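Local coordinates for protein amorpha-4,11-diene synthase (Artemisia annua, PDB 4GAX) that probably converts farnesyl diphosphate into sesquiterpenes with release of diphosphate, here as an alpha-bisabolol synthase mutant of the plant sesquiterpene synthase family, at residues E69-P74 / I100-Q105; K76-L81 / S116-S121; I309-L314 / D359-M364; S260-W265 / F304-I309. All coordinates share one frame; numbering follows the deposited sequence.

Two pairs of contacts illustrate how an all-helical enzyme varies its chemistry with place. Contacts 1 and 2, in the N-terminal terpene synthase domain, are partly buried and touch each other, their centres about 11 Å apart: Leu71 and Ala70 pack on Leu80, and Leu71 O meets His77 NE2. Contacts 3 and 4 share helix 299-322 and lie far off, with centres about 39 to 47 Å from those of the first pair. Contact 3 is fully buried and apolar. Contact 4, partly buried and the largest, touches contact 3 and adds a cation-pi pair, whereas contact 1 sets a leucine against a histidine edge and contact 2 relies on arginine methylenes and a bridging water.

Contact 1 (E69-P74 / I100-Q105); sequences EALDIP and IDHALQ
Leu71 carries its side of this contact alone, and its CD2 methyl does the touching, meeting the rim of the His102 ring and the backbone of Ala103. The methyl stands near the plane of the imidazole, at its edge, 3.7 Å from His102 ND1 and only slightly farther from CE1. The two side chains cross at about a right angle, a methyl against a ring rim with no stacked overlap. His102 has CG anti to its own backbone N (chi1 175°), which brings the ring end nearer to Leu71 than the first bond of the side chain alone would. The contact lies in the N-terminal domain of the terpene synthase, an assembly of helices in which 52-71, 77-89 and 97-111 follow one another in the chain; here Leu71 of the first meets the third. The helix between them supplies the tight side, where Leu71 CD1 packs against Leu80 CD2 of helix 77-89. Leu71 CD2 lies 4.2 Å from the CA of buried Ala103, whose small side chain lets the backbones come to 6.7 Å between the CA atoms of Leu71 and Ala103. Leu71 O accepts a hydrogen bond from His77 NE2, so the main chain is held as well as the side chain. Leu71 is also met by His106, one turn farther along helix 97-111. The looser side belongs to His102, which is exposed in the folded chain and adds only a small patch to the buried surface.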
loop_
_atom_site.group_PDB
_atom_site.type_symbol
_atom_site.label_atom_id
_atom_site.label_comp_id
_atom_site.label_asym_id
_atom_site.label_seq_id
_atom_site.Cartn_x
_atom_site.Cartn_y
_atom_site.Cartn_z
ATOM N N GLU A 69 9.351 16.438 25.657
ATOM C CA GLU A 69 9.838 16.062 26.982
ATOM C C GLU A 69 10.647 14.767 26.950
ATOM O O GLU A 69 11.681 14.647 27.618
ATOM C CB GLU A 69 8.669 15.933 27.964
ATOM C CG GLU A 69 8.035 17.263 28.337
ATOM C CD GLU A 69 6.764 17.096 29.153
ATOM O OE1 GLU A 69 6.272 15.950 29.278
ATOM O OE2 GLU A 69 6.257 18.116 29.670
ATOM N N ALA A 70 10.164 13.804 26.174
ATOM C CA ALA A 70 10.836 12.514 26.034
ATOM C C ALA A 70 12.139 12.631 25.227
ATOM O O ALA A 70 13.154 12.011 25.557
ATOM C CB ALA A 70 9.896 11.510 25.382
ATOM N N LEU A 71 12.103 13.428 24.164
ATOM C CA LEU A 71 13.281 13.652 23.350
ATOM C C LEU A 71 14.384 14.367 24.130
ATOM O O LEU A 71 15.568 14.036 23.993
ATOM C CB LEU A 71 12.918 14.465 22.108
ATOM C CG LEU A 71 14.064 14.679 21.114
ATOM C CD1 LEU A 71 14.679 13.341 20.723
ATOM C CD2 LEU A 71 13.563 15.405 19.874
ATOM N N ASP A 72 14.005 15.340 24.954
ATOM C CA ASP A 72 15.005 16.123 25.690
ATOM C C ASP A 72 15.778 15.336 26.756
ATOM O O ASP A 72 16.796 15.809 27.261
ATOM C CB ASP A 72 14.374 17.362 26.336
ATOM C CG ASP A 72 13.972 18.426 25.319
ATOM O OD1 ASP A 72 14.408 18.353 24.146
ATOM O OD2 ASP A 72 13.217 19.349 25.704
ATOM N N ILE A 73 15.304 14.151 27.126
ATOM C CA ILE A 73 16.042 13.391 28.149
ATOM C C ILE A 73 16.351 11.958 27.728
ATOM O O ILE A 73 15.438 11.140 27.541
ATOM C CB ILE A 73 15.424 13.467 29.573
ATOM C CG1 ILE A 73 15.739 12.193 30.364
ATOM C CG2 ILE A 73 13.944 13.730 29.513
ATOM C CD1 ILE A 73 14.927 12.033 31.617
ATOM N N PRO A 74 17.654 11.671 27.553
ATOM C CA PRO A 74 18.141 10.403 26.997
ATOM C C PRO A 74 17.564 9.208 27.732
ATOM O O PRO A 74 17.188 8.228 27.084
ATOM C CB PRO A 74 19.659 10.496 27.198
ATOM C CG PRO A 74 19.938 11.969 27.098
ATOM C CD PRO A 74 18.753 12.634 27.773
ATOM N N ILE A 100 8.140 13.837 14.478
ATOM C CA ILE A 100 8.563 12.441 14.394
ATOM C C ILE A 100 9.828 12.272 13.549
ATOM O O ILE A 100 10.759 11.577 13.954
ATOM C CB ILE A 100 7.435 11.558 13.839
ATOM C CG1 ILE A 100 6.293 11.475 14.855
ATOM C CG2 ILE A 100 7.935 10.165 13.523
ATOM C CD1 ILE A 100 5.102 10.694 14.322
ATOM N N ASP A 101 9.864 12.882 12.369
ATOM C CA ASP A 101 11.085 12.823 11.558
ATOM C C ASP A 101 12.268 13.361 12.337
ATOM O O ASP A 101 13.331 12.748 12.363
ATOM C CB ASP A 101 10.915 13.587 10.240
ATOM C CG ASP A 101 9.873 12.938 9.333
ATOM O OD1 ASP A 101 9.490 11.769 9.606
ATOM O OD2 ASP A 101 9.426 13.592 8.372
ATOM N N HIS A 102 12.077 14.491 13.012
ATOM C CA HIS A 102 13.173 15.070 13.787
ATOM C C HIS A 102 13.610 14.170 14.957
ATOM O O HIS A 102 14.803 14.023 15.231
ATOM C CB HIS A 102 12.800 16.458 14.287
ATOM C CG HIS A 102 13.826 17.068 15.191
ATOM N ND1 HIS A 102 13.713 17.033 16.566
ATOM C CD2 HIS A 102 14.972 17.725 14.920
ATOM C CE1 HIS A 102 14.755 17.645 17.102
ATOM N NE2 HIS A 102 15.536 18.072 16.127
ATOM N N ALA A 103 12.641 13.570 15.636
ATOM C CA ALA A 103 12.901 12.670 16.761
ATOM C C ALA A 103 13.704 11.450 16.319
ATOM O O ALA A 103 14.725 11.129 16.916
ATOM C CB ALA A 103 11.575 12.219 17.390
ATOM N N LEU A 104 13.235 10.776 15.271
ATOM C CA LEU A 104 13.924 9.590 14.761
ATOM C C LEU A 104 15.299 9.925 14.200
ATOM O O LEU A 104 16.242 9.132 14.336
ATOM C CB LEU A 104 13.068 8.869 13.720
ATOM C CG LEU A 104 11.752 8.317 14.280
ATOM C CD1 LEU A 104 10.982 7.578 13.185
ATOM C CD2 LEU A 104 11.985 7.388 15.473
ATOM N N GLN A 105 15.423 11.108 13.596
ATOM C CA GLN A 105 16.720 11.576 13.113
ATOM C C GLN A 105 17.682 11.700 14.280
ATOM O O GLN A 105 18.852 11.286 14.206
ATOM C CB GLN A 105 16.581 12.944 12.445
ATOM C CG GLN A 105 17.875 13.487 11.865
ATOM C CD GLN A 105 17.752 14.950 11.470
ATOM O OE1 GLN A 105 17.101 15.731 12.169
ATOM N NE2 GLN A 105 18.368 15.328 10.338
#

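Contact 2 (K76-L81 / S116-S121); sequences KHANLL and SGARSS
Ala78 and the aliphatic part of Arg119 make a helix-to-loop contact, partly buried, where the first turn of helix 77-89 faces the residues leading into helix 120-129 of the N-terminal domain. The alanine methyl packs on the methylenes of the arginine: Ala78 CB is 3.8 Å from Arg119 CG, and Arg119 CD lies 3.5 Å from Ala78 O. Ala118 adds its own methyl, with its CB 4.3 Å from Ala78 CB, at the exposed margin of the contact. On the inner side Leu81 CD1 comes to 4.5 Å from Arg119 O, while the rest of that leucine is packed against Trp115 and, on helix 120-129, Leu122, Trp123 and Leu126. Arg119 occupies the N-cap position of that helix with a positive phi of 61°, a left-handed conformation that turns the chain from the loop into the first helical turn. Its side chain is bent twice, at chi2 (-127°) and chi3 (81°), which lays the methylenes beside Ala78 and carries the guanidinium onward. There a water joins the segments: it donates to Asn79 OD1 at 2.8 Å and accepts from Arg119 NH1 at 3.1 Å, spanning a distance that the asparagine does not close directly. The stronger partners of the charge lie on helix 157-167, where NH2 forms salt bridges with Glu162 and Glu158. The arginine therefore divides its work, its methylenes covering a helix turn while two acids probably balance its charge and fix the direction of the guanidinium.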
loop_
_atom_site.group_PDB
_atom_site.type_symbol
_atom_site.label_atom_id
_atom_site.label_comp_id
_atom_site.label_asym_id
_atom_site.label_seq_id
_atom_site.Cartn_x
_atom_site.Cartn_y
_atom_site.Cartn_z
ATOM N N LYS A 76 14.741 8.911 28.740
ATOM C CA LYS A 76 13.374 8.694 28.253
ATOM C C LYS A 76 13.302 8.345 26.764
ATOM O O LYS A 76 12.213 8.306 26.179
ATOM C CB LYS A 76 12.489 9.913 28.571
ATOM C CG LYS A 76 12.121 10.019 30.069
ATOM C CD LYS A 76 10.765 10.720 30.263
ATOM C CE LYS A 76 10.909 12.235 30.470
ATOM N NZ LYS A 76 9.674 12.889 31.013
ATOM N N HIS A 77 14.444 8.071 26.141
ATOM C CA HIS A 77 14.403 7.795 24.705
ATOM C C HIS A 77 13.649 6.521 24.334
ATOM O O HIS A 77 12.991 6.479 23.298
ATOM C CB HIS A 77 15.792 7.827 24.085
ATOM C CG HIS A 77 16.348 9.209 23.952
ATOM N ND1 HIS A 77 17.642 9.454 23.541
ATOM C CD2 HIS A 77 15.787 10.423 24.175
ATOM C CE1 HIS A 77 17.848 10.765 23.505
ATOM N NE2 HIS A 77 16.744 11.368 23.886
ATOM N N ALA A 78 13.730 5.491 25.171
ATOM C CA ALA A 78 12.954 4.285 24.921
ATOM C C ALA A 78 11.461 4.624 24.974
ATOM O O ALA A 78 10.663 4.139 24.164
ATOM C CB ALA A 78 13.308 3.196 25.947
ATOM N N ASN A 79 11.080 5.459 25.934
ATOM C CA ASN A 79 9.685 5.878 26.035
ATOM C C ASN A 79 9.280 6.732 24.841
ATOM O O ASN A 79 8.118 6.732 24.435
ATOM C CB ASN A 79 9.424 6.636 27.344
ATOM C CG ASN A 79 9.468 5.726 28.571
ATOM O OD1 ASN A 79 9.781 4.539 28.472
ATOM N ND2 ASN A 79 9.156 6.288 29.733
ATOM N N LEU A 80 10.235 7.476 24.289
ATOM C CA LEU A 80 9.954 8.283 23.105
ATOM C C LEU A 80 9.625 7.389 21.913
ATOM O O LEU A 80 8.675 7.655 21.144
ATOM C CB LEU A 80 11.142 9.202 22.790
ATOM C CG LEU A 80 11.140 9.974 21.453
ATOM C CD1 LEU A 80 9.961 10.917 21.304
ATOM C CD2 LEU A 80 12.416 10.767 21.318
ATOM N N LEU A 81 10.395 6.315 21.758
ATOM C CA LEU A 81 10.142 5.384 20.660
ATOM C C LEU A 81 8.765 4.778 20.808
ATOM O O LEU A 81 8.059 4.603 19.822
ATOM C CB LEU A 81 11.194 4.271 20.617
ATOM C CG LEU A 81 12.599 4.714 20.198
ATOM C CD1 LEU A 81 13.523 3.504 20.215
ATOM C CD2 LEU A 81 12.553 5.326 18.801
ATOM N N SER A 116 21.173 -0.023 22.632
ATOM C CA SER A 116 21.178 -1.162 23.539
ATOM C C SER A 116 20.341 -0.844 24.763
ATOM O O SER A 116 20.864 -0.765 25.871
ATOM C CB SER A 116 22.606 -1.503 23.976
ATOM O OG SER A 116 23.156 -0.457 24.766
ATOM N N GLY A 117 19.046 -0.649 24.573
ATOM C CA GLY A 117 18.188 -0.346 25.701
ATOM C C GLY A 117 17.003 -1.285 25.773
ATOM O O GLY A 117 16.970 -2.325 25.100
ATOM N N ALA A 118 16.030 -0.915 26.604
ATOM C CA ALA A 118 14.682 -1.433 26.451
ATOM C C ALA A 118 14.277 -1.078 25.025
ATOM O O ALA A 118 14.869 -0.166 24.403
ATOM C CB ALA A 118 13.734 -0.785 27.441
ATOM N N ARG A 119 13.277 -1.792 24.520
ATOM C CA ARG A 119 12.669 -1.501 23.222
ATOM C C ARG A 119 13.675 -1.617 22.085
ATOM O O ARG A 119 13.608 -0.863 21.109
ATOM C CB ARG A 119 12.025 -0.100 23.228
ATOM C CG ARG A 119 11.381 0.276 24.561
ATOM C CD ARG A 119 9.958 0.726 24.424
ATOM N NE ARG A 119 9.052 -0.402 24.318
ATOM C CZ ARG A 119 7.994 -0.593 25.099
ATOM N NH1 ARG A 119 7.696 0.269 26.063
ATOM N NH2 ARG A 119 7.233 -1.658 24.906
ATOM N N SER A 120 14.601 -2.564 22.194
ATOM C CA SER A 120 15.555 -2.759 21.112
ATOM C C SER A 120 14.856 -3.253 19.838
ATOM O O SER A 120 15.162 -2.779 18.740
ATOM C CB SER A 120 16.749 -3.648 21.543
ATOM O OG SER A 120 16.321 -4.860 22.126
ATOM N N SER A 121 13.899 -4.176 19.973
ATOM C CA SER A 121 13.148 -4.646 18.805
ATOM C C SER A 121 12.332 -3.514 18.162
ATOM O O SER A 121 12.192 -3.428 16.927
ATOM C CB SER A 121 12.214 -5.789 19.208
ATOM O OG SER A 121 12.967 -6.919 19.621
HETATM O O HOH W 1 9.928 2.082 27.224
#

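Contact 3 (I309-L314 / D359-M364); sequences IALVTL and DTYTEM
Thr360 comes first along helix segment 359-364 to meet the other helix, and it does so with carbon. Its CB and CG2 both lie 4.0 Å from Leu311 CD1, the two side chains reaching toward each other tip to tip. CG2 is anti to the backbone N, so the methyl branch is offered to the leucine while OG1 turns back along its own helix and hydrogen-bonds to Leu356 O; the buried hydroxyl is thereby satisfied without a partner on segment 309-314. Tyr361 follows with its ring end, CE2 standing 4.1 Å from the same Leu311 CD1, which approaches the ring obliquely. A single leucine methyl thus touches both threonine and tyrosine. Met364, last in the segment, packs instead on Phe304 of helix 299-322, which Thr360 also touches. That helix bears the aspartate-rich DDIYD motif beyond Leu314, which in this family binds the magnesium ions of the active site. Around the contact, Trp338 meets the Tyr361 ring edge-to-face, helix 374-399 covers that ring through Phe377 and Val384, and Trp265 of helix 238-269 lies against Thr360.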
loop_
_atom_site.group_PDB
_atom_site.type_symbol
_atom_site.label_atom_id
_atom_site.label_comp_id
_atom_site.label_asym_id
_atom_site.label_seq_id
_atom_site.Cartn_x
_atom_site.Cartn_y
_atom_site.Cartn_z
ATOM N N ILE A 309 -6.617 4.772 -12.238
ATOM C CA ILE A 309 -6.922 3.349 -12.034
ATOM C C ILE A 309 -8.238 2.943 -12.724
ATOM O O ILE A 309 -8.342 1.850 -13.315
ATOM C CB ILE A 309 -6.909 2.976 -10.529
ATOM C CG1 ILE A 309 -5.494 3.154 -9.982
ATOM C CG2 ILE A 309 -7.394 1.539 -10.310
ATOM C CD1 ILE A 309 -5.385 3.100 -8.447
ATOM N N ALA A 310 -9.238 3.825 -12.687
ATOM C CA ALA A 310 -10.479 3.557 -13.410
ATOM C C ALA A 310 -10.211 3.484 -14.910
ATOM O O ALA A 310 -10.803 2.664 -15.612
ATOM C CB ALA A 310 -11.525 4.620 -13.106
ATOM N N LEU A 311 -9.299 4.324 -15.404
ATOM C CA LEU A 311 -8.977 4.331 -16.845
ATOM C C LEU A 311 -8.206 3.083 -17.274
ATOM O O LEU A 311 -8.423 2.545 -18.367
ATOM C CB LEU A 311 -8.172 5.574 -17.204
ATOM C CG LEU A 311 -8.937 6.893 -17.285
ATOM C CD1 LEU A 311 -7.905 8.013 -17.463
ATOM C CD2 LEU A 311 -9.907 6.849 -18.476
ATOM N N VAL A 312 -7.304 2.639 -16.401
ATOM C CA VAL A 312 -6.532 1.420 -16.601
ATOM C C VAL A 312 -7.457 0.210 -16.657
ATOM O O VAL A 312 -7.313 -0.668 -17.506
ATOM C CB VAL A 312 -5.529 1.226 -15.435
ATOM C CG1 VAL A 312 -4.982 -0.191 -15.423
ATOM C CG2 VAL A 312 -4.417 2.242 -15.535
ATOM N N THR A 313 -8.401 0.174 -15.730
ATOM C CA THR A 313 -9.386 -0.892 -15.677
ATOM C C THR A 313 -10.160 -0.969 -16.994
ATOM O O THR A 313 -10.336 -2.059 -17.550
ATOM C CB THR A 313 -10.346 -0.679 -14.487
ATOM O OG1 THR A 313 -9.589 -0.632 -13.265
ATOM C CG2 THR A 313 -11.362 -1.796 -14.406
ATOM N N LEU A 314 -10.601 0.182 -17.504
ATOM C CA LEU A 314 -11.321 0.223 -18.776
ATOM C C LEU A 314 -10.446 -0.281 -19.897
ATOM O O LEU A 314 -10.852 -1.170 -20.660
ATOM C CB LEU A 314 -11.761 1.650 -19.113
ATOM C CG LEU A 314 -12.957 2.183 -18.330
ATOM C CD1 LEU A 314 -12.941 3.706 -18.287
ATOM C CD2 LEU A 314 -14.220 1.699 -18.982
ATOM N N ASP A 359 -9.657 13.873 -21.658
ATOM C CA ASP A 359 -10.166 14.911 -20.751
ATOM C C ASP A 359 -9.493 14.817 -19.394
ATOM O O ASP A 359 -9.219 15.829 -18.744
ATOM C CB ASP A 359 -11.677 14.763 -20.529
ATOM C CG ASP A 359 -12.509 15.301 -21.692
ATOM O OD1 ASP A 359 -11.939 15.865 -22.654
ATOM O OD2 ASP A 359 -13.751 15.168 -21.632
ATOM N N THR A 360 -9.269 13.593 -18.934
ATOM C CA THR A 360 -8.694 13.397 -17.612
ATOM C C THR A 360 -7.228 13.835 -17.589
ATOM O O THR A 360 -6.789 14.584 -16.697
ATOM C CB THR A 360 -8.822 11.916 -17.176
ATOM O OG1 THR A 360 -10.212 11.542 -17.125
ATOM C CG2 THR A 360 -8.197 11.704 -15.822
ATOM N N TYR A 361 -6.456 13.387 -18.575
ATOM C CA TYR A 361 -5.053 13.789 -18.626
ATOM C C TYR A 361 -4.861 15.253 -19.000
ATOM O O TYR A 361 -3.942 15.899 -18.501
ATOM C CB TYR A 361 -4.242 12.870 -19.554
ATOM C CG TYR A 361 -3.798 11.642 -18.829
ATOM C CD1 TYR A 361 -2.685 11.681 -17.990
ATOM C CD2 TYR A 361 -4.513 10.457 -18.925
ATOM C CE1 TYR A 361 -2.282 10.565 -17.292
ATOM C CE2 TYR A 361 -4.108 9.322 -18.224
ATOM C CZ TYR A 361 -3.001 9.382 -17.416
ATOM O OH TYR A 361 -2.590 8.261 -16.717
ATOM N N THR A 362 -5.725 15.777 -19.863
ATOM C CA THR A 362 -5.608 17.176 -20.255
ATOM C C THR A 362 -5.860 18.113 -19.068
ATOM O O THR A 362 -5.197 19.137 -18.928
ATOM C CB THR A 362 -6.546 17.516 -21.409
ATOM O OG1 THR A 362 -6.131 16.779 -22.566
ATOM C CG2 THR A 362 -6.509 19.010 -21.720
ATOM N N GLU A 363 -6.806 17.756 -18.207
ATOM C CA GLU A 363 -7.036 18.551 -17.011
ATOM C C GLU A 363 -5.777 18.581 -16.129
ATOM O O GLU A 363 -5.416 19.630 -15.572
ATOM C CB GLU A 363 -8.246 18.035 -16.233
ATOM C CG GLU A 363 -8.196 18.406 -14.765
ATOM C CD GLU A 363 -9.540 18.326 -14.079
ATOM O OE1 GLU A 363 -9.588 18.603 -12.859
ATOM O OE2 GLU A 363 -10.546 17.993 -14.748
ATOM N N MET A 364 -5.090 17.447 -16.017
ATOM C CA MET A 364 -3.882 17.379 -15.188
ATOM C C MET A 364 -2.706 18.103 -15.857
ATOM O O MET A 364 -1.893 18.756 -15.188
ATOM C CB MET A 364 -3.526 15.921 -14.881
ATOM C CG MET A 364 -2.223 15.746 -14.098
ATOM S SD MET A 364 -2.177 16.591 -12.491
ATOM C CE MET A 364 -3.393 15.668 -11.573
#

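Contact 4 (S260-W265 / F304-I309); sequences SQLSKW and FLAKVI
On the helix whose Lys307 lies across Trp265, the carbonyl Ile309 O is gripped twice: Thr313 N and Thr313 OG1 both hydrogen-bond to it, from opposite faces of its plane, so the hydroxyl is tied back onto helix 299-322. Across to segment 260-265 the lysine meets an aromatic ring. Lys307 runs over one face of the Trp265 indole, extended beyond CG, and covers both of its rings in turn. CG sits 3.7 Å from the centroid of the six-membered ring and 7° off its normal, a CH-pi contact almost squarely over the face. Farther along, NZ reaches the five-membered ring, 4.4 Å from its centroid and 23° off the normal, in a cation-pi interaction. Helices 238-269 and 299-322, which here cross at -35°, belong to the helical bundle of the class I terpene synthase fold. Leu262, one turn before the tryptophan, also bridges the two helices: its CD1 meets Ala306 CB at 3.5 Å, and its CD2 meets Lys307 CG at 3.6 Å. Lys307 CG therefore meets a leucine branch on one side and an aromatic face at about a right angle to it. A serine in place of Trp265 would probably leave the Lys307 ammonium without its pi partner and open a gap beside its methylenes, freeing the chain to turn. Trp265 itself has CG anti to the backbone N, bringing its ring toward helix 351-370, where Leu356 and Thr360 also touch it, while Tyr286 of helix 282-292 packs on Leu262.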
loop_
_atom_site.group_PDB
_atom_site.type_symbol
_atom_site.label_atom_id
_atom_site.label_comp_id
_atom_site.label_asym_id
_atom_site.label_seq_id
_atom_site.Cartn_x
_atom_site.Cartn_y
_atom_site.Cartn_z
ATOM N N SER A 260 -17.151 10.769 -2.881
ATOM C CA SER A 260 -18.334 11.433 -3.431
ATOM C C SER A 260 -18.029 12.147 -4.762
ATOM O O SER A 260 -18.804 12.059 -5.731
ATOM C CB SER A 260 -18.894 12.436 -2.420
ATOM O OG SER A 260 -19.926 13.216 -3.001
ATOM N N GLN A 261 -16.918 12.875 -4.796
ATOM C CA GLN A 261 -16.494 13.559 -6.012
ATOM C C GLN A 261 -16.170 12.542 -7.108
ATOM O O GLN A 261 -16.554 12.708 -8.255
ATOM C CB GLN A 261 -15.279 14.448 -5.721
ATOM C CG GLN A 261 -15.582 15.564 -4.734
ATOM C CD GLN A 261 -14.333 16.250 -4.204
ATOM O OE1 GLN A 261 -14.264 16.621 -3.030
ATOM N NE2 GLN A 261 -13.345 16.433 -5.070
ATOM N N LEU A 262 -15.486 11.467 -6.744
ATOM C CA LEU A 262 -15.177 10.416 -7.706
ATOM C C LEU A 262 -16.412 9.699 -8.204
ATOM O O LEU A 262 -16.476 9.308 -9.380
ATOM C CB LEU A 262 -14.190 9.419 -7.105
ATOM C CG LEU A 262 -12.770 9.959 -7.122
ATOM C CD1 LEU A 262 -11.918 9.184 -6.115
ATOM C CD2 LEU A 262 -12.180 9.848 -8.542
ATOM N N SER A 263 -17.389 9.529 -7.313
ATOM C CA SER A 263 -18.631 8.851 -7.658
ATOM C C SER A 263 -19.402 9.661 -8.677
ATOM O O SER A 263 -19.991 9.089 -9.598
ATOM C CB SER A 263 -19.486 8.574 -6.414
ATOM O OG SER A 263 -18.788 7.717 -5.525
ATOM N N LYS A 264 -19.397 10.987 -8.523
ATOM C CA LYS A 264 -20.121 11.859 -9.464
ATOM C C LYS A 264 -19.470 11.841 -10.840
ATOM O O LYS A 264 -20.149 11.711 -11.858
ATOM C CB LYS A 264 -20.198 13.300 -8.947
ATOM C CG LYS A 264 -21.397 13.556 -8.061
ATOM C CD LYS A 264 -21.148 14.703 -7.097
ATOM C CE LYS A 264 -22.016 14.559 -5.859
ATOM N NZ LYS A 264 -21.841 15.697 -4.917
ATOM N N TRP A 265 -18.149 11.999 -10.847
ATOM C CA TRP A 265 -17.336 11.884 -12.056
ATOM C C TRP A 265 -17.608 10.578 -12.797
ATOM O O TRP A 265 -17.840 10.576 -14.014
ATOM C CB TRP A 265 -15.866 11.945 -11.658
ATOM C CG TRP A 265 -14.858 11.749 -12.770
ATOM C CD1 TRP A 265 -14.404 12.702 -13.654
ATOM C CD2 TRP A 265 -14.123 10.547 -13.066
ATOM N NE1 TRP A 265 -13.457 12.155 -14.494
ATOM C CE2 TRP A 265 -13.264 10.838 -14.153
ATOM C CE3 TRP A 265 -14.121 9.251 -12.524
ATOM C CZ2 TRP A 265 -12.401 9.881 -14.700
ATOM C CZ3 TRP A 265 -13.270 8.302 -13.066
ATOM C CH2 TRP A 265 -12.417 8.620 -14.142
ATOM N N PHE A 304 -6.823 11.866 -8.344
ATOM C CA PHE A 304 -6.279 11.670 -9.690
ATOM C C PHE A 304 -5.897 10.199 -9.906
ATOM O O PHE A 304 -6.154 9.630 -10.964
ATOM C CB PHE A 304 -5.049 12.558 -9.920
ATOM C CG PHE A 304 -4.499 12.449 -11.303
ATOM C CD1 PHE A 304 -5.283 12.799 -12.393
ATOM C CD2 PHE A 304 -3.227 11.935 -11.528
ATOM C CE1 PHE A 304 -4.800 12.673 -13.705
ATOM C CE2 PHE A 304 -2.730 11.802 -12.833
ATOM C CZ PHE A 304 -3.521 12.183 -13.925
ATOM N N LEU A 305 -5.273 9.597 -8.900
ATOM C CA LEU A 305 -4.827 8.217 -8.998
ATOM C C LEU A 305 -6.024 7.299 -9.171
ATOM O O LEU A 305 -5.995 6.368 -9.979
ATOM C CB LEU A 305 -4.007 7.832 -7.764
ATOM C CG LEU A 305 -3.543 6.369 -7.620
ATOM C CD1 LEU A 305 -2.651 5.938 -8.776
ATOM C CD2 LEU A 305 -2.770 6.209 -6.273
ATOM N N ALA A 306 -7.096 7.582 -8.443
ATOM C CA ALA A 306 -8.305 6.784 -8.574
ATOM C C ALA A 306 -8.841 6.856 -10.005
ATOM O O ALA A 306 -9.243 5.835 -10.570
ATOM C CB ALA A 306 -9.368 7.264 -7.578
ATOM N N LYS A 307 -8.854 8.055 -10.590
ATOM C CA LYS A 307 -9.290 8.205 -11.983
ATOM C C LYS A 307 -8.415 7.406 -12.938
ATOM O O LYS A 307 -8.920 6.740 -13.840
ATOM C CB LYS A 307 -9.294 9.678 -12.386
ATOM C CG LYS A 307 -10.319 10.500 -11.591
ATOM C CD LYS A 307 -10.214 11.995 -11.934
ATOM C CE LYS A 307 -11.310 12.807 -11.220
ATOM N NZ LYS A 307 -11.218 14.269 -11.578
ATOM N N VAL A 308 -7.101 7.473 -12.745
ATOM C CA VAL A 308 -6.188 6.742 -13.612
ATOM C C VAL A 308 -6.403 5.237 -13.466
ATOM O O VAL A 308 -6.404 4.506 -14.460
ATOM C CB VAL A 308 -4.710 7.122 -13.337
ATOM C CG1 VAL A 308 -3.770 6.225 -14.102
ATOM C CG2 VAL A 308 -4.466 8.583 -13.727
ATOM N N ILE A 309 -6.617 4.772 -12.238
ATOM C CA ILE A 309 -6.922 3.349 -12.034
ATOM C C ILE A 309 -8.238 2.943 -12.724
ATOM O O ILE A 309 -8.342 1.850 -13.315
ATOM C CB ILE A 309 -6.909 2.976 -10.529
ATOM C CG1 ILE A 309 -5.494 3.154 -9.982
ATOM C CG2 ILE A 309 -7.394 1.539 -10.310
ATOM C CD1 ILE A 309 -5.385 3.100 -8.447
#